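Local coordinates for trehalose-6-phosphate phosphatase (Neosartorya fumigata, PDB 5DXN), which belongs to the trehalose-phosphatase family of the HAD clan and holds a magnesium ion at the end of a central, largely parallel sheet, at residues F23-D28 / F211-G216; R19-M24 / D57-V62. One frame throughout, in Å; residues are numbered along the deposited sequence.

Contact 1. Residues F23-D28 / F211-G216. With MG (magnesium ion), chain B.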
loop_
_atom_site.group_PDB
_atom_site.type_symbol
_atom_site.label_atom_id
_atom_site.label_comp_id
_atom_site.label_asym_id
_atom_site.label_seq_id
_atom_site.Cartn_x
_atom_site.Cartn_y
_atom_site.Cartn_z
ATOM N N PHE A 23 -3.412 -2.475 -12.007
ATOM C CA PHE A 23 -4.277 -2.793 -10.865
ATOM C C PHE A 23 -3.461 -2.831 -9.595
ATOM O O PHE A 23 -2.462 -3.553 -9.529
ATOM C CB PHE A 23 -4.960 -4.151 -11.054
ATOM C CG PHE A 23 -5.955 -4.181 -12.182
ATOM C CD1 PHE A 23 -7.296 -3.968 -11.930
ATOM C CD2 PHE A 23 -5.534 -4.398 -13.488
ATOM C CE1 PHE A 23 -8.224 -3.986 -12.967
ATOM C CE2 PHE A 23 -6.448 -4.403 -14.536
ATOM C CZ PHE A 23 -7.795 -4.206 -14.275
ATOM N N MET A 24 -3.897 -2.105 -8.572
ATOM C CA MET A 24 -3.208 -2.156 -7.280
ATOM C C MET A 24 -4.236 -2.482 -6.206
ATOM O O MET A 24 -5.121 -1.673 -5.902
ATOM C CB MET A 24 -2.483 -0.829 -7.011
ATOM C CG MET A 24 -1.428 -0.538 -8.048
ATOM S SD MET A 24 -0.511 0.991 -7.827
ATOM C CE MET A 24 -1.722 2.201 -8.313
ATOM N N PHE A 25 -4.159 -3.697 -5.674
ATOM C CA PHE A 25 -5.160 -4.203 -4.749
ATOM C C PHE A 25 -4.573 -4.382 -3.369
ATOM O O PHE A 25 -3.629 -5.154 -3.220
ATOM C CB PHE A 25 -5.685 -5.579 -5.170
ATOM C CG PHE A 25 -6.375 -5.618 -6.500
ATOM C CD1 PHE A 25 -7.215 -4.614 -6.901
ATOM C CD2 PHE A 25 -6.193 -6.692 -7.331
ATOM C CE1 PHE A 25 -7.861 -4.687 -8.154
ATOM C CE2 PHE A 25 -6.835 -6.777 -8.563
ATOM C CZ PHE A 25 -7.668 -5.783 -8.964
ATOM N N ASP A 26 -5.142 -3.718 -2.371
ATOM C CA ASP A 26 -4.968 -4.159 -0.986
ATOM C C ASP A 26 -5.588 -5.553 -0.847
ATOM O O ASP A 26 -6.503 -5.896 -1.604
ATOM C CB ASP A 26 -5.634 -3.168 -0.018
ATOM C CG ASP A 26 -5.611 -3.649 1.418
ATOM O OD1 ASP A 26 -4.523 -3.994 1.896
ATOM O OD2 ASP A 26 -6.687 -3.689 2.049
ATOM N N TYR A 27 -5.092 -6.362 0.095
ATOM C CA TYR A 27 -5.669 -7.683 0.319
ATOM C C TYR A 27 -6.757 -7.690 1.391
ATOM O O TYR A 27 -7.937 -7.755 1.085
ATOM C CB TYR A 27 -4.586 -8.688 0.700
ATOM C CG TYR A 27 -5.175 -10.059 0.880
ATOM C CD1 TYR A 27 -5.692 -10.743 -0.205
ATOM C CD2 TYR A 27 -5.247 -10.649 2.129
ATOM C CE1 TYR A 27 -6.254 -12.007 -0.056
ATOM C CE2 TYR A 27 -5.803 -11.909 2.291
ATOM C CZ TYR A 27 -6.299 -12.578 1.199
ATOM O OH TYR A 27 -6.850 -13.825 1.365
ATOM N N ASP A 28 -6.361 -7.586 2.659
ATOM C CA ASP A 28 -7.328 -7.723 3.742
ATOM C C ASP A 28 -8.385 -6.626 3.767
ATOM O O ASP A 28 -8.049 -5.437 3.778
ATOM C CB ASP A 28 -6.596 -7.756 5.086
ATOM C CG ASP A 28 -5.922 -9.094 5.339
ATOM O OD1 ASP A 28 -6.654 -10.091 5.532
ATOM O OD2 ASP A 28 -4.666 -9.149 5.332
ATOM N N PHE A 211 -5.468 2.924 -17.860
ATOM C CA PHE A 211 -6.467 2.442 -16.900
ATOM C C PHE A 211 -5.738 2.065 -15.627
ATOM O O PHE A 211 -4.838 1.237 -15.670
ATOM C CB PHE A 211 -7.229 1.246 -17.448
ATOM C CG PHE A 211 -8.255 0.638 -16.497
ATOM C CD1 PHE A 211 -9.590 0.980 -16.603
ATOM C CD2 PHE A 211 -7.881 -0.272 -15.513
ATOM C CE1 PHE A 211 -10.544 0.421 -15.768
ATOM C CE2 PHE A 211 -8.833 -0.848 -14.674
ATOM C CZ PHE A 211 -10.176 -0.483 -14.794
ATOM N N VAL A 212 -6.129 2.675 -14.522
ATOM C CA VAL A 212 -5.565 2.339 -13.214
ATOM C C VAL A 212 -6.711 2.103 -12.243
ATOM O O VAL A 212 -7.592 2.946 -12.119
ATOM C CB VAL A 212 -4.680 3.451 -12.668
ATOM C CG1 VAL A 212 -4.106 3.018 -11.298
ATOM C CG2 VAL A 212 -3.563 3.769 -13.615
ATOM N N LEU A 213 -6.734 0.943 -11.607
ATOM C CA LEU A 213 -7.733 0.645 -10.582
ATOM C C LEU A 213 -7.014 0.372 -9.284
ATOM O O LEU A 213 -6.170 -0.533 -9.201
ATOM C CB LEU A 213 -8.610 -0.557 -10.984
ATOM C CG LEU A 213 -9.607 -1.049 -9.930
ATOM C CD1 LEU A 213 -10.605 0.104 -9.515
ATOM C CD2 LEU A 213 -10.371 -2.274 -10.418
ATOM N N CYS A 214 -7.337 1.162 -8.276
ATOM C CA CYS A 214 -6.616 1.095 -7.015
ATOM C C CYS A 214 -7.662 0.945 -5.919
ATOM O O CYS A 214 -8.553 1.787 -5.809
ATOM C CB CYS A 214 -5.771 2.349 -6.849
ATOM S SG CYS A 214 -4.944 2.413 -5.264
ATOM N N LEU A 215 -7.572 -0.138 -5.145
ATOM C CA LEU A 215 -8.611 -0.531 -4.194
ATOM C C LEU A 215 -8.063 -0.748 -2.793
ATOM O O LEU A 215 -7.054 -1.424 -2.632
ATOM C CB LEU A 215 -9.293 -1.831 -4.655
ATOM C CG LEU A 215 -10.294 -1.744 -5.800
ATOM C CD1 LEU A 215 -10.331 -3.024 -6.590
ATOM C CD2 LEU A 215 -11.666 -1.539 -5.216
ATOM N N GLY A 216 -8.726 -0.195 -1.777
ATOM C CA GLY A 216 -8.342 -0.508 -0.407
ATOM C C GLY A 216 -9.441 -0.112 0.560
ATOM O O GLY A 216 -10.360 0.601 0.175
HETATM MG MG MG B . -6.983 -3.733 4.007
HETATM O O HOH W 1 -5.249 -4.745 4.534
HETATM O O HOH W 2 -6.008 -1.970 4.274
HETATM O O HOH W 3 -7.676 -3.757 6.000
#
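F23, M24 and F25 pair with L213, C214 and L215 in two adjacent parallel strands at the buried centre of the main sheet of this HAD-type fold, where the chain leaving the first strand runs into the magnesium site. The short strand axes lie 4° apart, and the backbones are joined by three hydrogen bonds: M24 N to L213 O (2.8 Å), L215 N to M24 O (3.0 Å) and D26 N to L215 O (3.0 Å). On one face F23 reaches across with its ring: CZ meets F211 CE2 at 3.5 Å, the planes inclined at 48°, while L213 CD2 sits at the ring edge. F25 runs alongside L215, its CE1 3.4 Å from CD1 of that leucine. The other face carries M24, whose bent chain brings the CE methyl against V212 CG1 (3.9 Å). With CG anti to the backbone N (chi1 174°), D26 extends its carboxylate to the metal, OD2 binding magnesium at 2.0 Å; D28 contributes its backbone O, three waters follow, and D217 OD1 completes the six ligands. T30 also bonds D26 OD2, whereas D26 OD1 takes a metal-bound water and K190. D26, D28 and T30 fit the DxDx(T/V) signature of HAD proteins. Backbone bonds and apolar side chains thus join the strands, while metal, water, T30 and K190 together fix the rotation of the D26 carboxylate.

Contact 2. Residues R19-M24 / D57-V62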
loop_
_atom_site.group_PDB
_atom_site.type_symbol
_atom_site.label_atom_id
_atom_site.label_comp_id
_atom_site.label_asym_id
_atom_site.label_seq_id
_atom_site.Cartn_x
_atom_site.Cartn_y
_atom_site.Cartn_z
ATOM N N ARG A 19 -4.933 0.371 -23.578
ATOM C CA ARG A 19 -3.944 -0.564 -24.118
ATOM C C ARG A 19 -3.000 -1.134 -23.055
ATOM O O ARG A 19 -2.465 -2.236 -23.227
ATOM C CB ARG A 19 -3.124 0.113 -25.216
ATOM C CG ARG A 19 -3.931 0.445 -26.463
ATOM C CD ARG A 19 -3.094 1.230 -27.458
ATOM N NE ARG A 19 -2.763 2.567 -26.968
ATOM C CZ ARG A 19 -1.905 3.385 -27.571
ATOM N NH1 ARG A 19 -1.281 2.989 -28.677
ATOM N NH2 ARG A 19 -1.662 4.588 -27.068
ATOM N N LYS A 20 -2.776 -0.368 -21.990
ATOM C CA LYS A 20 -2.048 -0.824 -20.798
ATOM C C LYS A 20 -2.899 -0.520 -19.573
ATOM O O LYS A 20 -3.460 0.579 -19.457
ATOM C CB LYS A 20 -0.695 -0.130 -20.630
ATOM C CG LYS A 20 0.291 -0.227 -21.782
ATOM C CD LYS A 20 1.417 0.770 -21.515
ATOM C CE LYS A 20 2.680 0.462 -22.292
ATOM N NZ LYS A 20 3.801 1.302 -21.793
ATOM N N ARG A 21 -2.961 -1.468 -18.647
ATOM C CA ARG A 21 -3.766 -1.305 -17.442
ATOM C C ARG A 21 -2.974 -1.658 -16.202
ATOM O O ARG A 21 -2.154 -2.563 -16.241
ATOM C CB ARG A 21 -5.007 -2.174 -17.495
ATOM C CG ARG A 21 -5.658 -2.225 -18.881
ATOM C CD ARG A 21 -6.969 -2.841 -18.766
ATOM N NE ARG A 21 -7.587 -3.050 -20.089
ATOM C CZ ARG A 21 -7.531 -4.181 -20.784
ATOM N NH1 ARG A 21 -6.896 -5.246 -20.310
ATOM N NH2 ARG A 21 -8.150 -4.246 -21.960
ATOM N N LEU A 22 -3.235 -0.927 -15.119
ATOM C CA LEU A 22 -2.544 -1.163 -13.848
ATOM C C LEU A 22 -3.564 -1.378 -12.733
ATOM O O LEU A 22 -4.470 -0.561 -12.540
ATOM C CB LEU A 22 -1.626 0.014 -13.536
ATOM C CG LEU A 22 -0.989 0.050 -12.153
ATOM C CD1 LEU A 22 -0.081 -1.172 -11.983
ATOM C CD2 LEU A 22 -0.200 1.335 -11.968
ATOM N N PHE A 23 -3.412 -2.475 -12.007
ATOM C CA PHE A 23 -4.277 -2.793 -10.865
ATOM C C PHE A 23 -3.461 -2.831 -9.595
ATOM O O PHE A 23 -2.462 -3.553 -9.529
ATOM C CB PHE A 23 -4.960 -4.151 -11.054
ATOM C CG PHE A 23 -5.955 -4.181 -12.182
ATOM C CD1 PHE A 23 -7.296 -3.968 -11.930
ATOM C CD2 PHE A 23 -5.534 -4.398 -13.488
ATOM C CE1 PHE A 23 -8.224 -3.986 -12.967
ATOM C CE2 PHE A 23 -6.448 -4.403 -14.536
ATOM C CZ PHE A 23 -7.795 -4.206 -14.275
ATOM N N MET A 24 -3.897 -2.105 -8.572
ATOM C CA MET A 24 -3.208 -2.156 -7.280
ATOM C C MET A 24 -4.236 -2.482 -6.206
ATOM O O MET A 24 -5.121 -1.673 -5.902
ATOM C CB MET A 24 -2.483 -0.829 -7.011
ATOM C CG MET A 24 -1.428 -0.538 -8.048
ATOM S SD MET A 24 -0.511 0.991 -7.827
ATOM C CE MET A 24 -1.722 2.201 -8.313
ATOM N N ASP A 57 -4.121 -11.684 -18.820
ATOM C CA ASP A 57 -4.085 -10.688 -19.888
ATOM C C ASP A 57 -2.792 -9.891 -19.788
ATOM O O ASP A 57 -2.556 -9.236 -18.775
ATOM C CB ASP A 57 -5.324 -9.776 -19.784
ATOM C CG ASP A 57 -5.454 -8.796 -20.933
ATOM O OD1 ASP A 57 -4.464 -8.542 -21.648
ATOM O OD2 ASP A 57 -6.572 -8.239 -21.102
ATOM N N PRO A 58 -1.942 -9.945 -20.828
ATOM C CA PRO A 58 -0.649 -9.249 -20.753
ATOM C C PRO A 58 -0.764 -7.729 -20.816
ATOM O O PRO A 58 0.226 -7.048 -20.556
ATOM C CB PRO A 58 0.104 -9.782 -21.980
ATOM C CG PRO A 58 -0.975 -10.112 -22.944
ATOM C CD PRO A 58 -2.104 -10.656 -22.111
ATOM N N ARG A 59 -1.941 -7.210 -21.156
ATOM C CA ARG A 59 -2.192 -5.772 -21.052
ATOM C C ARG A 59 -2.247 -5.335 -19.587
ATOM O O ARG A 59 -2.060 -4.160 -19.289
ATOM C CB ARG A 59 -3.504 -5.387 -21.751
ATOM C CG ARG A 59 -3.463 -5.422 -23.290
ATOM C CD ARG A 59 -4.521 -4.468 -23.872
ATOM N NE ARG A 59 -5.699 -5.150 -24.397
ATOM C CZ ARG A 59 -6.756 -4.534 -24.935
ATOM N NH1 ARG A 59 -6.806 -3.207 -25.014
ATOM N NH2 ARG A 59 -7.775 -5.252 -25.389
ATOM N N ASN A 60 -2.535 -6.276 -18.693
ATOM C CA ASN A 60 -2.714 -5.952 -17.276
ATOM C C ASN A 60 -1.458 -6.151 -16.440
ATOM O O ASN A 60 -0.784 -7.178 -16.567
ATOM C CB ASN A 60 -3.833 -6.801 -16.682
ATOM C CG ASN A 60 -5.175 -6.524 -17.336
ATOM O OD1 ASN A 60 -5.369 -5.471 -17.943
ATOM N ND2 ASN A 60 -6.100 -7.433 -17.183
ATOM N N ALA A 61 -1.161 -5.179 -15.585
ATOM C CA ALA A 61 -0.146 -5.344 -14.529
ATOM C C ALA A 61 -0.918 -5.409 -13.227
ATOM O O ALA A 61 -1.595 -4.434 -12.866
ATOM C CB ALA A 61 0.849 -4.187 -14.522
ATOM N N VAL A 62 -0.892 -6.555 -12.556
ATOM C CA VAL A 62 -1.751 -6.748 -11.392
ATOM C C VAL A 62 -0.897 -6.910 -10.144
ATOM O O VAL A 62 -0.096 -7.845 -10.089
ATOM C CB VAL A 62 -2.651 -7.950 -11.567
ATOM C CG1 VAL A 62 -3.554 -8.156 -10.347
ATOM C CG2 VAL A 62 -3.485 -7.802 -12.858
HETATM O O HOH W 4 -8.070 -7.110 -23.105
#
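R21, L22 and F23 lie beside N60, A61 and V62 in two neighbouring parallel strands linked through helix 45-56, a beta-alpha-beta crossover, and the contact covers the end where both strands start. Backbone bonds run from R21 N to R59 O, from A61 N to R21 O and from F23 N to A61 O. The side chain of R21, extended from CG to NE, brings NH1 to two acceptors near its guanidinium plane: N60 OD1 at 2.8 Å, in a nearly straight bond, and D57 OD2 at 3.1 Å, a salt bridge. NH1 meets this carboxylate oxygen from above the carboxylate plane, and the guanidinium and carboxylate planes stand 80° apart. Y15 holds the same arginine further, through its backbone O to NE and through a cation-pi contact. Where helix 45-56 gives way to strand 60-65, a type I turn from D57 to N60 makes the link; D57 OD1 accepts R59 N at 2.9 Å in an Asx turn, so one carboxylate both shapes the turn and pairs with R21. Water 4 bridges D57 OD2 and R21 NH2. R59 lays its guanidinium over the same nitrogen: R21 NH2 stands 3.3 Å above CZ of R59, the planes 41° apart, and D57 probably offsets the charge of this arginine pair. Further back, the bent chain of R59 passes its CD 3.1 Å from R19 O. Deeper in, N60 OD1 also lies at the edge of the F23 ring, 3.7 Å from CE2, while N60 ND2 bonds L54 O and Y15 OH. On the opposite face of the sheet L22 CD1 packs against A61 CB at 4.0 Å.

In the fold
Strand 21-26 serves both contacts, flanked by strand 211-216 in contact 1 and by strand 60-65 in contact 2, so the three are consecutive parallel strands of one mixed sheet. Contact 1 is wholly buried, its centre about 9 Å from the centre of the chain; contact 2, about 17 Å out, is only partly buried. Their centres are about 11 Å apart, and F23 takes part in both; L22 also probably bonds F211 and L213 through the backbone. Polar chemistry sits at opposite ends of the shared strand: a metal-binding carboxylate where it finishes, an arginine-aspartate network where it starts, with apolar packing between.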